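PDB 4GOX: polyketide synthase from Synechococcus sp., which probably transfers a sulfo group from the donor PAPS to a polyketide intermediate during olefin biosynthesis, as the sulfotransferase domain of an olefin synthase. Local coordinates for residues G46-Y51 / D234-L239. Numbering follows the deposited sequence.
Sequences GHPGLY and DFDEAL
The imidazole of H47 meets the 234-239 segment mainly at its edge: the backbone carbonyl of D234 lies only 6° out of the ring plane, and a methyl of L239 also stands near that plane. The CB of D236 approaches obliquely, 4.2 Å from the centroid of the H47 ring, an off-centre CH-pi contact. H47 NE2 donates to D234 O over 2.7 Å with an N-H...O angle of 155°, and it meets the carbonyl nearly head-on. At the other ring nitrogen, H47 ND1 accepts the backbone N-H of G49, with 2.8 Å between ND1 and G49 N, again in plane. With CG anti to the backbone N (chi1 -165°), the ring reaches across to D234 while ND1 faces back to the N-H of G49 within its own type I beta turn from H47 to L50. An alanine in place of H47 would probably leave D234 O and the G49 N-H without these mates and remove the ring from beside D236 CB.

Beyond the imidazole, the contact is packing. H47 CB rests 3.9 Å from L239 CD2, and the CD of P48 lies 3.3 Å from D236 OD1. The other carboxylate oxygen, D236 OD2, accepts from A238 N through its anti lone pair at 2.9 Å, an Asx turn at the start of the 3-10 segment that begins at E237. A238 CB then abuts G46 O at 3.3 Å. L239 continues onto L224 and C228 of helix 220-231, so the contact ties the loop leading into edge strand 50-51 of the parallel sheet to the chain following that helix. Because one nitrogen donates and the other accepts, the bonds fit a neutral imidazole protonated at NE2, whose rotation both partners would fix.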
loop_
_atom_site.group_PDB
_atom_site.type_symbol
_atom_site.label_atom_id
_atom_site.label_comp_id
_atom_site.label_asym_id
_atom_site.label_seq_id
_atom_site.Cartn_x
_atom_site.Cartn_y
_atom_site.Cartn_z
ATOM N N GLY A 46 -1.853 -8.733 -11.575
ATOM C CA GLY A 46 -1.981 -9.814 -12.547
ATOM C C GLY A 46 -3.345 -10.468 -12.515
ATOM O O GLY A 46 -3.713 -11.133 -13.476
ATOM N N HIS A 47 -4.110 -10.300 -11.413
ATOM C CA HIS A 47 -5.440 -10.897 -11.307
ATOM C C HIS A 47 -6.460 -10.127 -12.179
ATOM O O HIS A 47 -6.566 -8.902 -12.048
ATOM C CB HIS A 47 -5.890 -10.940 -9.849
ATOM C CG HIS A 47 -7.053 -11.842 -9.600
ATOM N ND1 HIS A 47 -8.287 -11.616 -10.186
ATOM C CD2 HIS A 47 -7.140 -12.936 -8.809
ATOM C CE1 HIS A 47 -9.067 -12.598 -9.771
ATOM N NE2 HIS A 47 -8.424 -13.410 -8.930
ATOM N N PRO A 48 -7.239 -10.819 -13.049
ATOM C CA PRO A 48 -8.212 -10.099 -13.887
ATOM C C PRO A 48 -9.396 -9.442 -13.147
ATOM O O PRO A 48 -10.045 -8.560 -13.714
ATOM C CB PRO A 48 -8.662 -11.153 -14.902
ATOM C CG PRO A 48 -8.438 -12.452 -14.230
ATOM C CD PRO A 48 -7.226 -12.264 -13.362
ATOM N N GLY A 49 -9.656 -9.859 -11.908
ATOM C CA GLY A 49 -10.764 -9.342 -11.111
ATOM C C GLY A 49 -10.387 -8.245 -10.142
ATOM O O GLY A 49 -11.216 -7.834 -9.327
ATOM N N LEU A 50 -9.125 -7.780 -10.210
ATOM C CA LEU A 50 -8.593 -6.736 -9.328
ATOM C C LEU A 50 -7.927 -5.677 -10.168
ATOM O O LEU A 50 -7.458 -5.956 -11.273
ATOM C CB LEU A 50 -7.535 -7.310 -8.328
ATOM C CG LEU A 50 -7.875 -8.569 -7.522
ATOM C CD1 LEU A 50 -6.679 -9.029 -6.710
ATOM C CD2 LEU A 50 -9.021 -8.328 -6.566
ATOM N N TYR A 51 -7.892 -4.462 -9.653
ATOM C CA TYR A 51 -7.176 -3.380 -10.295
ATOM C C TYR A 51 -6.211 -2.833 -9.234
ATOM O O TYR A 51 -6.646 -2.214 -8.257
ATOM C CB TYR A 51 -8.116 -2.301 -10.866
ATOM C CG TYR A 51 -7.316 -1.318 -11.680
ATOM C CD1 TYR A 51 -6.634 -1.725 -12.822
ATOM C CD2 TYR A 51 -7.161 -0.002 -11.260
ATOM C CE1 TYR A 51 -5.823 -0.847 -13.530
ATOM C CE2 TYR A 51 -6.355 0.888 -11.966
ATOM C CZ TYR A 51 -5.703 0.462 -13.114
ATOM O OH TYR A 51 -4.906 1.307 -13.845
ATOM N N ASP A 234 -11.219 -15.667 -6.795
ATOM C CA ASP A 234 -10.596 -16.979 -6.894
ATOM C C ASP A 234 -9.112 -16.771 -7.135
ATOM O O ASP A 234 -8.729 -15.732 -7.674
ATOM C CB ASP A 234 -11.206 -17.805 -8.039
ATOM C CG ASP A 234 -12.641 -18.225 -7.809
ATOM O OD1 ASP A 234 -13.021 -18.429 -6.631
ATOM O OD2 ASP A 234 -13.376 -18.389 -8.806
ATOM N N PHE A 235 -8.278 -17.758 -6.758
ATOM C CA PHE A 235 -6.839 -17.675 -6.991
ATOM C C PHE A 235 -6.605 -17.781 -8.508
ATOM O O PHE A 235 -7.324 -18.497 -9.192
ATOM C CB PHE A 235 -6.080 -18.782 -6.220
ATOM C CG PHE A 235 -4.601 -18.859 -6.534
ATOM C CD1 PHE A 235 -3.686 -18.070 -5.848
ATOM C CD2 PHE A 235 -4.127 -19.710 -7.530
ATOM C CE1 PHE A 235 -2.323 -18.119 -6.161
ATOM C CE2 PHE A 235 -2.766 -19.756 -7.844
ATOM C CZ PHE A 235 -1.873 -18.970 -7.153
ATOM N N ASP A 236 -5.642 -17.014 -9.022
ATOM C CA ASP A 236 -5.256 -16.993 -10.430
ATOM C C ASP A 236 -3.741 -17.107 -10.454
ATOM O O ASP A 236 -3.061 -16.437 -9.678
ATOM C CB ASP A 236 -5.704 -15.673 -11.085
ATOM C CG ASP A 236 -5.520 -15.625 -12.587
ATOM O OD1 ASP A 236 -6.534 -15.496 -13.304
ATOM O OD2 ASP A 236 -4.363 -15.692 -13.045
ATOM N N GLU A 237 -3.224 -17.923 -11.367
ATOM C CA GLU A 237 -1.797 -18.214 -11.550
ATOM C C GLU A 237 -0.939 -16.983 -11.822
ATOM O O GLU A 237 0.231 -16.974 -11.439
ATOM C CB GLU A 237 -1.583 -19.269 -12.658
ATOM C CG GLU A 237 -1.931 -20.688 -12.237
ATOM C CD GLU A 237 -1.122 -21.291 -11.102
ATOM O OE1 GLU A 237 -1.731 -21.974 -10.248
ATOM O OE2 GLU A 237 0.116 -21.095 -11.071
ATOM N N ALA A 238 -1.513 -15.955 -12.492
ATOM C CA ALA A 238 -0.839 -14.696 -12.824
ATOM C C ALA A 238 -0.299 -14.003 -11.571
ATOM O O ALA A 238 0.696 -13.287 -11.658
ATOM C CB ALA A 238 -1.790 -13.771 -13.561
ATOM N N LEU A 239 -0.924 -14.259 -10.405
ATOM C CA LEU A 239 -0.487 -13.710 -9.113
ATOM C C LEU A 239 0.946 -14.117 -8.805
ATOM O O LEU A 239 1.646 -13.384 -8.113
ATOM C CB LEU A 239 -1.377 -14.207 -7.966
ATOM C CG LEU A 239 -2.825 -13.726 -7.909
ATOM C CD1 LEU A 239 -3.560 -14.453 -6.832
ATOM C CD2 LEU A 239 -2.920 -12.230 -7.684
#